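Local coordinates for protein muconate cycloisomerase (Azorhizobium caulinodans, PDB 3MY9) that is a member of the enolase superfamily, joining an enolase-type N-terminal domain to a barrel domain that holds magnesium, at residues R131-I136 with Q313-T318; I136-S141 with L323-Y328; T163-K168 with E190-R195; R229-M234 with M258-R263; A266-V271 with G293-G298. All coordinates share one frame; numbering follows the deposited sequence.

Contact 1: residues R131-I136 with Q313-T318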
# COMPACT_ATOMS: atom_id res chain seq x y z
N ARG A 131 -29.56 -21.43 21.26
CA ARG A 131 -29.66 -20.13 21.90
C ARG A 131 -28.41 -19.80 22.68
O ARG A 131 -27.83 -20.66 23.34
CB ARG A 131 -30.80 -20.06 22.90
CG ARG A 131 -32.20 -20.15 22.34
CD ARG A 131 -33.23 -19.70 23.41
NE ARG A 131 -34.59 -19.65 22.88
CZ ARG A 131 -35.63 -19.17 23.56
NH1 ARG A 131 -35.47 -18.71 24.80
NH2 ARG A 131 -36.84 -19.13 23.00
N VAL A 132 -28.03 -18.52 22.60
CA VAL A 132 -27.02 -17.93 23.41
C VAL A 132 -27.61 -16.78 24.24
O VAL A 132 -26.97 -16.28 25.15
CB VAL A 132 -25.88 -17.43 22.52
CG1 VAL A 132 -25.01 -16.51 23.27
CG2 VAL A 132 -25.08 -18.67 22.00
N ARG A 133 -28.86 -16.39 23.93
CA ARG A 133 -29.61 -15.44 24.73
C ARG A 133 -31.11 -15.69 24.61
O ARG A 133 -31.58 -16.28 23.64
CB ARG A 133 -29.26 -14.00 24.31
CG ARG A 133 -29.50 -13.72 22.83
CD ARG A 133 -29.18 -12.28 22.50
NE ARG A 133 -27.76 -11.96 22.60
CZ ARG A 133 -26.84 -12.17 21.66
NH1 ARG A 133 -27.17 -12.70 20.47
NH2 ARG A 133 -25.59 -11.80 21.88
N ASP A 134 -31.85 -15.22 25.61
CA ASP A 134 -33.30 -15.43 25.71
C ASP A 134 -34.16 -14.18 25.47
O ASP A 134 -35.39 -14.29 25.32
CB ASP A 134 -33.61 -15.97 27.10
CG ASP A 134 -32.87 -17.25 27.40
OD1 ASP A 134 -32.92 -18.19 26.57
OD2 ASP A 134 -32.21 -17.31 28.46
N ARG A 135 -33.51 -13.02 25.51
CA ARG A 135 -34.12 -11.72 25.27
C ARG A 135 -33.19 -10.93 24.35
O ARG A 135 -31.99 -11.20 24.30
CB ARG A 135 -34.24 -10.94 26.60
CG ARG A 135 -34.88 -11.69 27.71
CD ARG A 135 -34.80 -10.94 29.02
NE ARG A 135 -35.63 -11.57 30.04
CZ ARG A 135 -35.95 -11.01 31.21
NH1 ARG A 135 -35.49 -9.80 31.53
NH2 ARG A 135 -36.71 -11.66 32.07
N ILE A 136 -33.72 -9.95 23.62
CA ILE A 136 -32.93 -9.13 22.74
C ILE A 136 -33.20 -7.66 23.06
O ILE A 136 -34.33 -7.21 22.94
CB ILE A 136 -33.28 -9.34 21.27
CG1 ILE A 136 -33.28 -10.83 20.91
CG2 ILE A 136 -32.26 -8.58 20.40
CD1 ILE A 136 -33.83 -11.12 19.52
N GLN A 313 -35.25 -15.51 16.45
CA GLN A 313 -34.54 -16.81 16.53
C GLN A 313 -33.09 -16.70 16.06
O GLN A 313 -32.15 -17.20 16.71
CB GLN A 313 -35.25 -17.87 15.67
CG GLN A 313 -36.67 -18.18 16.09
CD GLN A 313 -36.77 -19.06 17.31
OE1 GLN A 313 -35.82 -19.74 17.68
NE2 GLN A 313 -37.95 -19.07 17.94
N LEU A 314 -32.90 -16.06 14.91
CA LEU A 314 -31.56 -15.80 14.41
C LEU A 314 -30.71 -15.10 15.47
O LEU A 314 -29.61 -15.54 15.80
CB LEU A 314 -31.57 -14.96 13.13
CG LEU A 314 -30.14 -14.48 12.79
CD1 LEU A 314 -29.39 -15.66 12.15
CD2 LEU A 314 -30.15 -13.25 11.93
N ILE A 315 -31.22 -13.99 16.00
CA ILE A 315 -30.42 -13.21 16.92
C ILE A 315 -30.19 -13.99 18.20
O ILE A 315 -29.10 -13.96 18.76
CB ILE A 315 -31.04 -11.84 17.20
CG1 ILE A 315 -31.05 -10.98 15.91
CG2 ILE A 315 -30.28 -11.11 18.31
CD1 ILE A 315 -31.90 -9.68 16.06
N ALA A 316 -31.19 -14.75 18.63
CA ALA A 316 -31.08 -15.60 19.80
C ALA A 316 -29.89 -16.58 19.70
O ALA A 316 -29.27 -16.92 20.72
CB ALA A 316 -32.38 -16.36 19.99
N ALA A 317 -29.60 -17.01 18.48
CA ALA A 317 -28.59 -18.06 18.19
C ALA A 317 -27.28 -17.50 17.64
O ALA A 317 -26.40 -18.27 17.22
CB ALA A 317 -29.17 -19.06 17.18
N THR A 318 -27.13 -16.17 17.61
CA THR A 318 -25.98 -15.54 16.91
C THR A 318 -25.31 -14.54 17.85
O THR A 318 -25.65 -13.38 17.89
CB THR A 318 -26.42 -14.89 15.60
OG1 THR A 318 -27.19 -15.83 14.84
CG2 THR A 318 -25.20 -14.44 14.76
O HOH W 1 -35.68 -20.33 20.50
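Arg133 reaches the last turn of helix 305-316 through two torsions: CG lies between the backbone N and the carbonyl carbon (chi1 57°), and a bend at chi3 (68°) swings the guanidinium against the helix end. NH1 grips two carbonyls lying close to the guanidinium plane. Arg133 NH1 is 2.9 Å from Ile315 O and 3.1 Å from Thr318 O, the second met from above its carbonyl plane. Ile315 O is shared, since Thr318 N reaches it from the opposite face, and Arg133 NH2 holds Pro319 O. Backbone N-H groups take the next carbonyl: Val132 N donates to Ala316 O at 2.8 Å along an almost straight line (179°), and Arg133 N adds a longer bond of 3.3 Å to the same oxygen. Nearby, Ile136 CD1 packs on Ile315 CB at 3.7 Å, the side chains crossing at about a right angle. A water accepts from Arg131 NE and donates to Gln313 OE1; Arg131 pairs with Asp134 and Asp354, and Asp134 with Arg86 of a second subunit. Ala317 is already non-helical, so these donors serve carbonyls at and just beyond a helix C terminus, joining helix 305-316 to the lead-in of strand 135-142 of the enolase-type (TIM-like) barrel.

Contact 2: residues I136-S141 with L323-Y328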
# COMPACT_ATOMS: atom_id res chain seq x y z
N ILE A 136 -33.72 -9.95 23.62
CA ILE A 136 -32.93 -9.13 22.74
C ILE A 136 -33.20 -7.66 23.06
O ILE A 136 -34.33 -7.21 22.94
CB ILE A 136 -33.28 -9.34 21.27
CG1 ILE A 136 -33.28 -10.83 20.91
CG2 ILE A 136 -32.26 -8.58 20.40
CD1 ILE A 136 -33.83 -11.12 19.52
N PRO A 137 -32.16 -6.90 23.46
CA PRO A 137 -32.41 -5.47 23.69
C PRO A 137 -33.11 -4.81 22.48
O PRO A 137 -32.74 -5.06 21.34
CB PRO A 137 -31.01 -4.89 23.92
CG PRO A 137 -30.17 -6.06 24.33
CD PRO A 137 -30.73 -7.24 23.59
N LEU A 138 -34.15 -4.05 22.77
CA LEU A 138 -34.96 -3.39 21.76
C LEU A 138 -34.76 -1.87 21.87
O LEU A 138 -35.06 -1.26 22.92
CB LEU A 138 -36.43 -3.75 21.96
CG LEU A 138 -37.42 -3.07 21.02
CD1 LEU A 138 -37.30 -3.65 19.61
CD2 LEU A 138 -38.84 -3.21 21.54
N SER A 139 -34.24 -1.27 20.80
CA SER A 139 -33.98 0.17 20.75
C SER A 139 -35.26 0.94 20.65
O SER A 139 -36.18 0.56 19.91
CB SER A 139 -33.10 0.53 19.54
OG SER A 139 -32.63 1.87 19.64
N PHE A 140 -35.34 2.01 21.42
CA PHE A 140 -36.44 2.94 21.32
C PHE A 140 -36.04 4.19 20.54
O PHE A 140 -35.08 4.87 20.88
CB PHE A 140 -36.92 3.31 22.71
CG PHE A 140 -38.12 4.16 22.69
CD1 PHE A 140 -38.02 5.54 22.66
CD2 PHE A 140 -39.38 3.58 22.70
CE1 PHE A 140 -39.15 6.35 22.63
CE2 PHE A 140 -40.53 4.38 22.69
CZ PHE A 140 -40.41 5.77 22.65
N SER A 141 -36.78 4.48 19.47
CA SER A 141 -36.43 5.57 18.59
C SER A 141 -36.82 6.92 19.21
O SER A 141 -37.93 7.11 19.66
CB SER A 141 -37.14 5.40 17.25
OG SER A 141 -36.81 6.46 16.36
N LEU A 323 -25.67 -5.91 19.75
CA LEU A 323 -26.10 -4.52 19.88
C LEU A 323 -27.63 -4.31 19.96
O LEU A 323 -28.08 -3.17 20.06
CB LEU A 323 -25.53 -3.69 18.73
CG LEU A 323 -24.01 -3.51 18.83
CD1 LEU A 323 -23.43 -2.99 17.49
CD2 LEU A 323 -23.70 -2.60 20.01
N GLY A 324 -28.40 -5.41 20.00
CA GLY A 324 -29.87 -5.34 20.13
C GLY A 324 -30.52 -5.22 18.75
O GLY A 324 -29.91 -5.60 17.74
N CYS A 325 -31.75 -4.69 18.71
CA CYS A 325 -32.50 -4.56 17.47
C CYS A 325 -33.49 -3.43 17.57
O CYS A 325 -33.60 -2.81 18.63
CB CYS A 325 -33.21 -5.88 17.13
SG CYS A 325 -34.56 -6.29 18.29
N GLU A 326 -34.18 -3.13 16.48
CA GLU A 326 -35.28 -2.15 16.50
C GLU A 326 -36.36 -2.54 15.51
O GLU A 326 -36.12 -3.35 14.62
CB GLU A 326 -34.79 -0.75 16.15
CG GLU A 326 -34.37 -0.59 14.70
CD GLU A 326 -33.74 0.76 14.45
OE1 GLU A 326 -32.56 0.90 14.78
OE2 GLU A 326 -34.44 1.68 13.97
N PHE A 327 -37.53 -1.92 15.64
CA PHE A 327 -38.65 -2.21 14.72
C PHE A 327 -38.69 -1.27 13.50
O PHE A 327 -38.41 -0.07 13.62
CB PHE A 327 -39.99 -2.14 15.47
CG PHE A 327 -40.17 -3.23 16.49
CD1 PHE A 327 -39.73 -4.53 16.25
CD2 PHE A 327 -40.84 -2.96 17.67
CE1 PHE A 327 -39.93 -5.53 17.18
CE2 PHE A 327 -41.06 -3.97 18.61
CZ PHE A 327 -40.60 -5.25 18.37
N TYR A 328 -39.09 -1.84 12.35
CA TYR A 328 -39.05 -1.20 11.01
C TYR A 328 -39.36 0.30 11.01
O TYR A 328 -38.59 1.12 10.47
CB TYR A 328 -40.01 -1.91 10.04
CG TYR A 328 -39.80 -1.59 8.57
CD1 TYR A 328 -40.87 -1.16 7.77
CD2 TYR A 328 -38.54 -1.71 7.98
CE1 TYR A 328 -40.68 -0.87 6.41
CE2 TYR A 328 -38.34 -1.42 6.63
CZ TYR A 328 -39.40 -1.00 5.85
OH TYR A 328 -39.19 -0.71 4.51
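Leu138 and Cys325 form a single beta bridge between strand 135-142 of the enolase-type barrel and the segment at strand 326-327; the touching backbones run 62° apart and the ladder is limited to this one bridge. Two backbone hydrogen bonds define it. Cys325 N donates to Pro137 O at 2.8 Å, and Ser139 N donates to Cys325 O at 2.7 Å with an N-H...O angle of 179°. A CA-H...O contact from Leu138 CA points at the same Cys325 O. Gly324 sits tightly here, its CA 3.1 Å from Pro137 O.

Apolar packing follows. Cys325 SG, placed between the backbone N and the carbonyl carbon (chi1 68°), touches Ile136 CG2 at 3.9 Å and Leu138 CD1 at 4.0 Å. Leu138 and Phe327 cross at about a right angle, and Leu138 CD2 brushes Phe327 CE2 at 3.8 Å. On the other side of the bridge, Ser139 CB meets Glu326 CB, and the side chain of Glu326 is about 7 Å from a bound magnesium ion.

The last kind is CH-pi, made by the other branch of the leucine: Leu138 CD1 stands over the middle of the Phe327 ring, 3.8 Å from its centroid.

Contact 3: residues T163-K168 with E190-R195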
# COMPACT_ATOMS: atom_id res chain seq x y z
N THR A 163 -32.93 0.73 28.28
CA THR A 163 -31.67 1.42 28.28
C THR A 163 -31.27 1.90 26.89
O THR A 163 -30.56 2.91 26.77
CB THR A 163 -30.57 0.53 28.87
OG1 THR A 163 -30.49 -0.69 28.13
CG2 THR A 163 -30.85 0.23 30.35
N VAL A 164 -31.70 1.19 25.85
CA VAL A 164 -31.25 1.49 24.51
C VAL A 164 -32.13 2.51 23.80
O VAL A 164 -33.30 2.25 23.58
CB VAL A 164 -31.19 0.24 23.64
CG1 VAL A 164 -30.65 0.61 22.22
CG2 VAL A 164 -30.31 -0.81 24.28
N PHE A 165 -31.53 3.64 23.41
CA PHE A 165 -32.21 4.69 22.68
C PHE A 165 -31.44 5.07 21.43
O PHE A 165 -30.21 5.16 21.44
CB PHE A 165 -32.35 5.90 23.59
CG PHE A 165 -33.25 5.64 24.75
CD1 PHE A 165 -34.61 5.93 24.65
CD2 PHE A 165 -32.77 5.04 25.90
CE1 PHE A 165 -35.48 5.64 25.71
CE2 PHE A 165 -33.62 4.74 26.97
CZ PHE A 165 -34.98 5.04 26.87
N LYS A 166 -32.16 5.27 20.33
CA LYS A 166 -31.51 5.78 19.12
C LYS A 166 -32.08 7.13 18.67
O LYS A 166 -33.24 7.22 18.35
CB LYS A 166 -31.64 4.78 17.99
CG LYS A 166 -30.70 5.13 16.84
CD LYS A 166 -31.21 4.49 15.54
CE LYS A 166 -30.45 3.30 15.15
NZ LYS A 166 -31.16 2.78 13.92
N MET A 167 -31.24 8.17 18.64
CA MET A 167 -31.70 9.51 18.29
C MET A 167 -31.48 9.68 16.79
O MET A 167 -30.39 9.45 16.29
CB MET A 167 -30.94 10.60 19.09
CG MET A 167 -31.55 12.06 19.06
SD MET A 167 -30.35 13.32 19.67
CE MET A 167 -31.12 14.80 19.01
N LYS A 168 -32.54 10.06 16.08
CA LYS A 168 -32.43 10.51 14.73
C LYS A 168 -31.76 11.89 14.72
O LYS A 168 -32.17 12.81 15.43
CB LYS A 168 -33.81 10.57 14.11
CG LYS A 168 -33.87 10.65 12.62
CD LYS A 168 -35.34 10.47 12.16
CE LYS A 168 -35.68 11.22 10.88
NZ LYS A 168 -37.07 11.84 10.91
N GLU A 190 -24.56 7.81 31.81
CA GLU A 190 -24.34 6.51 31.18
C GLU A 190 -25.42 5.48 31.53
O GLU A 190 -25.30 4.29 31.20
CB GLU A 190 -22.96 5.94 31.54
CG GLU A 190 -21.76 6.76 31.04
CD GLU A 190 -20.51 6.53 31.91
OE1 GLU A 190 -20.03 5.37 31.99
OE2 GLU A 190 -20.01 7.53 32.52
N ARG A 191 -26.49 5.92 32.17
CA ARG A 191 -27.59 5.03 32.43
C ARG A 191 -28.36 4.68 31.15
O ARG A 191 -29.19 3.78 31.16
CB ARG A 191 -28.53 5.64 33.46
CG ARG A 191 -27.85 5.87 34.82
CD ARG A 191 -28.51 7.04 35.58
NE ARG A 191 -29.96 6.94 35.50
CZ ARG A 191 -30.80 7.98 35.48
NH1 ARG A 191 -30.36 9.24 35.52
NH2 ARG A 191 -32.12 7.75 35.41
N ILE A 192 -28.12 5.42 30.07
CA ILE A 192 -28.69 5.08 28.77
C ILE A 192 -27.58 4.73 27.80
O ILE A 192 -26.50 5.30 27.84
CB ILE A 192 -29.57 6.22 28.17
CG1 ILE A 192 -28.76 7.49 27.93
CG2 ILE A 192 -30.79 6.50 29.08
CD1 ILE A 192 -29.50 8.50 27.14
N ASP A 193 -27.89 3.75 26.96
CA ASP A 193 -27.09 3.31 25.88
C ASP A 193 -27.63 4.08 24.67
O ASP A 193 -28.58 3.64 24.04
CB ASP A 193 -27.23 1.78 25.73
CG ASP A 193 -26.51 1.21 24.52
OD1 ASP A 193 -25.99 1.98 23.68
OD2 ASP A 193 -26.46 -0.03 24.39
N LEU A 194 -27.00 5.22 24.35
CA LEU A 194 -27.51 6.15 23.39
C LEU A 194 -26.81 5.99 22.04
O LEU A 194 -25.59 6.08 21.98
CB LEU A 194 -27.28 7.59 23.88
CG LEU A 194 -27.72 8.74 22.98
CD1 LEU A 194 -29.20 8.67 22.67
CD2 LEU A 194 -27.40 10.10 23.62
N ARG A 195 -27.59 5.79 20.98
CA ARG A 195 -27.08 5.68 19.63
C ARG A 195 -27.62 6.83 18.80
O ARG A 195 -28.70 7.35 19.10
CB ARG A 195 -27.52 4.35 19.01
CG ARG A 195 -26.91 3.13 19.68
CD ARG A 195 -27.91 2.43 20.60
NE ARG A 195 -27.31 1.31 21.28
CZ ARG A 195 -27.46 0.05 20.91
NH1 ARG A 195 -28.17 -0.28 19.84
NH2 ARG A 195 -26.88 -0.89 21.60
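Val164, Phe165 and Lys166 pair in parallel with Asp193, Leu194 and Arg195, and the tight part of the contact lies along these strands, whose axes cross at -24°. The backbone ladder includes Arg195 N to Phe165 O at 2.7 Å and Phe165 N to Asp193 O at 3.0 Å. On the face bearing Val164 and Lys166, a bend at chi2 (103°) folds Arg195 toward the adjacent strand, where Val164 CG1 rests on one face of the guanidinium, 3.5 Å from Arg195 CZ. The group is held side-on by Asp193, with Arg195 NE to Asp193 OD1 at 2.8 Å and Arg195 NH2 to Asp193 OD2 at 2.9 Å, both oxygens met from above the carboxylate plane. Thr220 bonds to Asp193, and Leu323 O accepts from Arg195 NH1. Across the sheet, Phe165 crosses Ile192 at about a right angle, Phe165 CE2 3.9 Å from Ile192 CG2, while Leu194 packs on Leu181 of helix 174-188.

Toward the strand starts the backbone bond Asp193 N to Thr163 O (2.8 Å) persists, but the contact loosens on its solvent side, where exposed side chains meet only slightly, Thr163 CG2 4.0 Å from Arg191 O. At the far end Lys166 NZ pairs with Asp197, Glu326 and the magnesium ligand Glu223. Strand 164-168, helix 174-188 and strand 193-197 make a beta-alpha-beta unit of the TIM-type barrel, with Lys166 directed to its metal site.

Contact 4: residues R229-M234 with M258-R263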
# COMPACT_ATOMS: atom_id res chain seq x y z
N ARG A 229 -22.10 4.48 -1.10
CA ARG A 229 -20.87 4.60 -1.93
C ARG A 229 -19.57 4.97 -1.17
O ARG A 229 -18.48 4.42 -1.49
CB ARG A 229 -21.05 5.64 -3.02
CG ARG A 229 -22.44 5.57 -3.69
CD ARG A 229 -23.30 6.80 -3.36
NE ARG A 229 -22.67 8.00 -3.90
CZ ARG A 229 -23.29 9.16 -4.09
NH1 ARG A 229 -24.59 9.31 -3.79
NH2 ARG A 229 -22.60 10.19 -4.59
N HIS A 230 -19.70 5.86 -0.19
CA HIS A 230 -18.57 6.62 0.30
C HIS A 230 -17.77 5.89 1.36
O HIS A 230 -17.64 6.34 2.50
CB HIS A 230 -19.05 7.98 0.81
CG HIS A 230 -19.79 8.76 -0.21
ND1 HIS A 230 -19.24 9.11 -1.42
CD2 HIS A 230 -21.04 9.27 -0.20
CE1 HIS A 230 -20.13 9.78 -2.14
NE2 HIS A 230 -21.23 9.90 -1.41
N LEU A 231 -17.18 4.77 0.96
CA LEU A 231 -16.51 3.88 1.89
C LEU A 231 -15.25 4.52 2.39
O LEU A 231 -14.93 4.42 3.57
CB LEU A 231 -16.19 2.51 1.24
CG LEU A 231 -17.21 1.37 1.27
CD1 LEU A 231 -16.57 0.12 0.67
CD2 LEU A 231 -17.72 1.07 2.68
N ASP A 232 -14.51 5.20 1.52
CA ASP A 232 -13.34 5.95 1.97
C ASP A 232 -13.79 7.02 2.97
O ASP A 232 -13.13 7.24 3.98
CB ASP A 232 -12.59 6.62 0.80
CG ASP A 232 -11.75 5.64 -0.03
OD1 ASP A 232 -11.37 4.55 0.45
OD2 ASP A 232 -11.44 6.00 -1.19
N ALA A 233 -14.90 7.70 2.70
CA ALA A 233 -15.35 8.71 3.66
C ALA A 233 -15.67 8.03 5.02
O ALA A 233 -15.28 8.51 6.07
CB ALA A 233 -16.55 9.49 3.12
N MET A 234 -16.39 6.92 4.96
CA MET A 234 -16.75 6.16 6.15
C MET A 234 -15.49 5.69 6.90
O MET A 234 -15.43 5.82 8.15
CB MET A 234 -17.64 4.96 5.74
CG MET A 234 -19.07 5.33 5.36
SD MET A 234 -20.17 5.61 6.82
CE MET A 234 -20.44 3.91 7.29
N MET A 258 -16.55 -8.10 3.68
CA MET A 258 -15.11 -8.27 3.42
C MET A 258 -14.43 -6.99 2.96
O MET A 258 -13.29 -6.71 3.32
CB MET A 258 -14.80 -9.42 2.45
CG MET A 258 -15.00 -10.82 3.09
SD MET A 258 -13.92 -11.38 4.48
CE MET A 258 -13.15 -9.93 5.12
N GLU A 259 -15.14 -6.18 2.17
CA GLU A 259 -14.59 -4.89 1.73
C GLU A 259 -14.59 -3.86 2.87
O GLU A 259 -13.66 -3.07 2.99
CB GLU A 259 -15.35 -4.38 0.53
CG GLU A 259 -14.66 -3.21 -0.14
CD GLU A 259 -13.30 -3.57 -0.76
OE1 GLU A 259 -13.06 -4.72 -1.20
OE2 GLU A 259 -12.44 -2.67 -0.81
N VAL A 260 -15.63 -3.86 3.70
CA VAL A 260 -15.67 -2.99 4.84
C VAL A 260 -14.47 -3.32 5.77
O VAL A 260 -13.82 -2.41 6.26
CB VAL A 260 -17.04 -3.11 5.57
CG1 VAL A 260 -17.02 -2.52 6.97
CG2 VAL A 260 -18.16 -2.48 4.70
N VAL A 261 -14.22 -4.61 6.02
CA VAL A 261 -13.11 -5.00 6.88
C VAL A 261 -11.80 -4.55 6.26
O VAL A 261 -10.98 -3.95 6.92
CB VAL A 261 -13.07 -6.51 7.12
CG1 VAL A 261 -11.82 -6.93 7.88
CG2 VAL A 261 -14.35 -6.95 7.84
N ARG A 262 -11.63 -4.81 4.97
CA ARG A 262 -10.39 -4.53 4.26
C ARG A 262 -10.06 -3.05 4.28
O ARG A 262 -8.88 -2.67 4.33
CB ARG A 262 -10.54 -4.96 2.81
CG ARG A 262 -9.32 -4.77 1.95
CD ARG A 262 -9.57 -5.24 0.50
NE ARG A 262 -8.53 -4.71 -0.38
CZ ARG A 262 -8.50 -3.47 -0.86
NH1 ARG A 262 -9.47 -2.61 -0.60
NH2 ARG A 262 -7.48 -3.10 -1.65
N ARG A 263 -11.10 -2.22 4.17
CA ARG A 263 -10.91 -0.77 4.16
C ARG A 263 -11.04 -0.20 5.58
O ARG A 263 -10.83 0.99 5.76
CB ARG A 263 -11.95 -0.10 3.25
CG ARG A 263 -11.96 -0.58 1.82
CD ARG A 263 -10.99 0.16 0.93
NE ARG A 263 -11.65 1.25 0.20
CZ ARG A 263 -12.44 1.09 -0.85
NH1 ARG A 263 -12.97 2.16 -1.42
NH2 ARG A 263 -12.73 -0.11 -1.33
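Leu231 and Asp232, in the first turn of helix 231-240, face the C-terminal part of helix 254-263 with the backbones well apart: the nearest CA pairs, Leu231 with Val260 and Asp232 with Arg263, are each separated by 7.5 Å. The join is therefore made by side chains, and it has an apolar and a charged part. In the apolar part the two branches of Leu231 divide the work. CD1 lies 3.9 Å from Glu259 CG, whereas Leu231 CD2 meets Val260 CG2 at 4.1 Å, those two side chains crossing at about a right angle. Leu231 also covers one face of the Arg263 guanidinium.

Arg263 is the hub of the charged part. Bends at chi2 (-87°) and chi3 (-96°) curl its chain so that the guanidinium lies between two carboxylates. Toward Asp232 the grip is weak: Arg263 NE and Arg263 NH1 both point to Asp232 OD1, at 3.3 and 3.4 Å, and carboxylate and guanidinium planes are 62° apart. Toward Glu259 it is firmer, with Arg263 NH2 2.6 Å from Glu259 OE2, in the guanidinium plane and on the anti side of the carboxylate. Arg262 NH1 adds a weak bond to that same oxygen. Glu259 OE1 and Arg263 NH2 are in turn paired reciprocally with Arg263 and Glu259 of a fourth subunit, so the network continues across a subunit interface. These are two successive outer helices of an alpha/beta barrel, bridged at the surface by a salt-bridge network over a small leucine-valine contact.

Contact 5: residues A266-V271 with G293-G298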
# COMPACT_ATOMS: atom_id res chain seq x y z
N ALA A 266 -15.86 0.59 8.87
CA ALA A 266 -16.87 0.61 9.95
C ALA A 266 -16.39 -0.20 11.15
O ALA A 266 -15.57 -1.04 11.00
CB ALA A 266 -18.23 0.07 9.48
N ASP A 267 -16.95 0.07 12.33
CA ASP A 267 -16.60 -0.63 13.55
C ASP A 267 -17.66 -1.66 13.95
O ASP A 267 -17.44 -2.41 14.90
CB ASP A 267 -16.44 0.39 14.69
CG ASP A 267 -15.46 1.49 14.34
OD1 ASP A 267 -14.27 1.18 14.19
OD2 ASP A 267 -15.89 2.65 14.15
N ALA A 268 -18.80 -1.67 13.26
CA ALA A 268 -19.98 -2.53 13.59
C ALA A 268 -20.87 -2.52 12.36
O ALA A 268 -20.74 -1.63 11.52
CB ALA A 268 -20.76 -1.98 14.81
N ILE A 269 -21.70 -3.55 12.21
CA ILE A 269 -22.59 -3.64 11.05
C ILE A 269 -24.00 -3.98 11.51
O ILE A 269 -24.20 -4.64 12.52
CB ILE A 269 -22.10 -4.69 10.05
CG1 ILE A 269 -22.20 -6.11 10.65
CG2 ILE A 269 -20.67 -4.39 9.55
CD1 ILE A 269 -21.90 -7.17 9.69
N SER A 270 -25.01 -3.52 10.77
CA SER A 270 -26.37 -4.00 11.01
C SER A 270 -26.63 -5.15 10.06
O SER A 270 -26.34 -5.04 8.88
CB SER A 270 -27.39 -2.91 10.78
OG SER A 270 -27.18 -2.38 9.48
N VAL A 271 -27.15 -6.25 10.58
CA VAL A 271 -27.41 -7.45 9.81
C VAL A 271 -28.88 -7.44 9.39
O VAL A 271 -29.78 -7.35 10.23
CB VAL A 271 -27.14 -8.74 10.63
CG1 VAL A 271 -25.83 -8.66 11.37
CG2 VAL A 271 -28.23 -8.97 11.63
N GLY A 293 -13.74 -8.56 14.58
CA GLY A 293 -13.98 -7.74 15.75
C GLY A 293 -15.05 -6.70 15.54
O GLY A 293 -15.04 -5.68 16.21
N LEU A 294 -15.98 -6.95 14.62
CA LEU A 294 -17.08 -6.01 14.35
C LEU A 294 -18.38 -6.57 14.93
O LEU A 294 -18.86 -7.59 14.46
CB LEU A 294 -17.24 -5.74 12.85
CG LEU A 294 -15.99 -5.32 12.02
CD1 LEU A 294 -16.45 -4.96 10.61
CD2 LEU A 294 -15.27 -4.13 12.60
N PRO A 295 -18.93 -5.96 16.00
CA PRO A 295 -20.24 -6.42 16.49
C PRO A 295 -21.39 -6.13 15.49
O PRO A 295 -21.33 -5.21 14.68
CB PRO A 295 -20.47 -5.62 17.78
CG PRO A 295 -19.22 -4.92 18.06
CD PRO A 295 -18.37 -4.87 16.82
N GLY A 296 -22.41 -6.97 15.55
CA GLY A 296 -23.58 -6.81 14.77
C GLY A 296 -24.73 -6.25 15.56
O GLY A 296 -24.85 -6.43 16.80
N TYR A 297 -25.59 -5.58 14.82
CA TYR A 297 -26.83 -5.00 15.30
C TYR A 297 -27.93 -5.62 14.45
O TYR A 297 -27.75 -5.80 13.26
CB TYR A 297 -26.72 -3.50 15.11
CG TYR A 297 -27.95 -2.69 15.44
CD1 TYR A 297 -28.53 -2.76 16.69
CD2 TYR A 297 -28.48 -1.79 14.51
CE1 TYR A 297 -29.63 -2.01 17.01
CE2 TYR A 297 -29.61 -1.01 14.84
CZ TYR A 297 -30.16 -1.13 16.09
OH TYR A 297 -31.25 -0.37 16.46
N GLY A 298 -29.07 -5.95 15.06
CA GLY A 298 -30.16 -6.61 14.35
C GLY A 298 -30.91 -5.75 13.35
O GLY A 298 -31.69 -6.26 12.53
O HOH W 2 -15.20 -2.87 16.20
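Tyr297 and Ser270, with Ile269 and Gly296, pair neighbouring parallel strands of the TIM-type barrel, 268-270 and 296-297. Three backbone bonds fix the register: Ile269 N to Pro295 O at 3.0 Å, Tyr297 N to Ile269 O at 2.8 Å, and Val271 N to Tyr297 O at 2.8 Å.

From the backbone outward, Tyr297 CB lies 3.8 Å from Ile269 O. CG is anti to the backbone N (chi1 175°), which carries the ring alongside Ser270, where Tyr297 CD2 approaches Ser270 CB obliquely at 4.0 Å. CD1, on the other flank, packs on the carbonyls of Leu323 and Gly324, and CE1 on Arg195 NH1; Phe221 makes an edge-to-face stack with the ring. At the tip, OH is hydrogen-bonded to Glu326 OE1. Ser270 OG, on the same sheet face, makes a weak bond to the magnesium ligand Asp248, placing this face near the metal site.

Leu294 and Ile269 lie on the helix-covered side, both touching Leu257 of helix 254-263. Near the strand starts the backbones separate and Pro295 CD rests against Asp267 O. Beyond it a water bridges the gap, donating to Asp267 O at 2.6 Å and to Gly293 O at 2.8 Å.

How the contacts relate
From the N terminus, the chain opens contact 1 at 131-136 and, sharing Ile136, contact 2 at 136-141. Contact 1 closes at 313-318 and contact 2 at 323-328, so their segments alternate and the two long loops cross, tying the first barrel strand to helix 305-316 and the strand after it. Contacts 3, 4 and 5 are nested inside both loops and follow in series, closing short loops of their own: strand to strand in contacts 3 and 5, helix to helix in contact 4. Contact 2 touches contacts 3 and 5 around Lys166, Tyr297 and Glu326, while contact 4 meets contact 5 through Val260 and Ala266 at the outer helix layer.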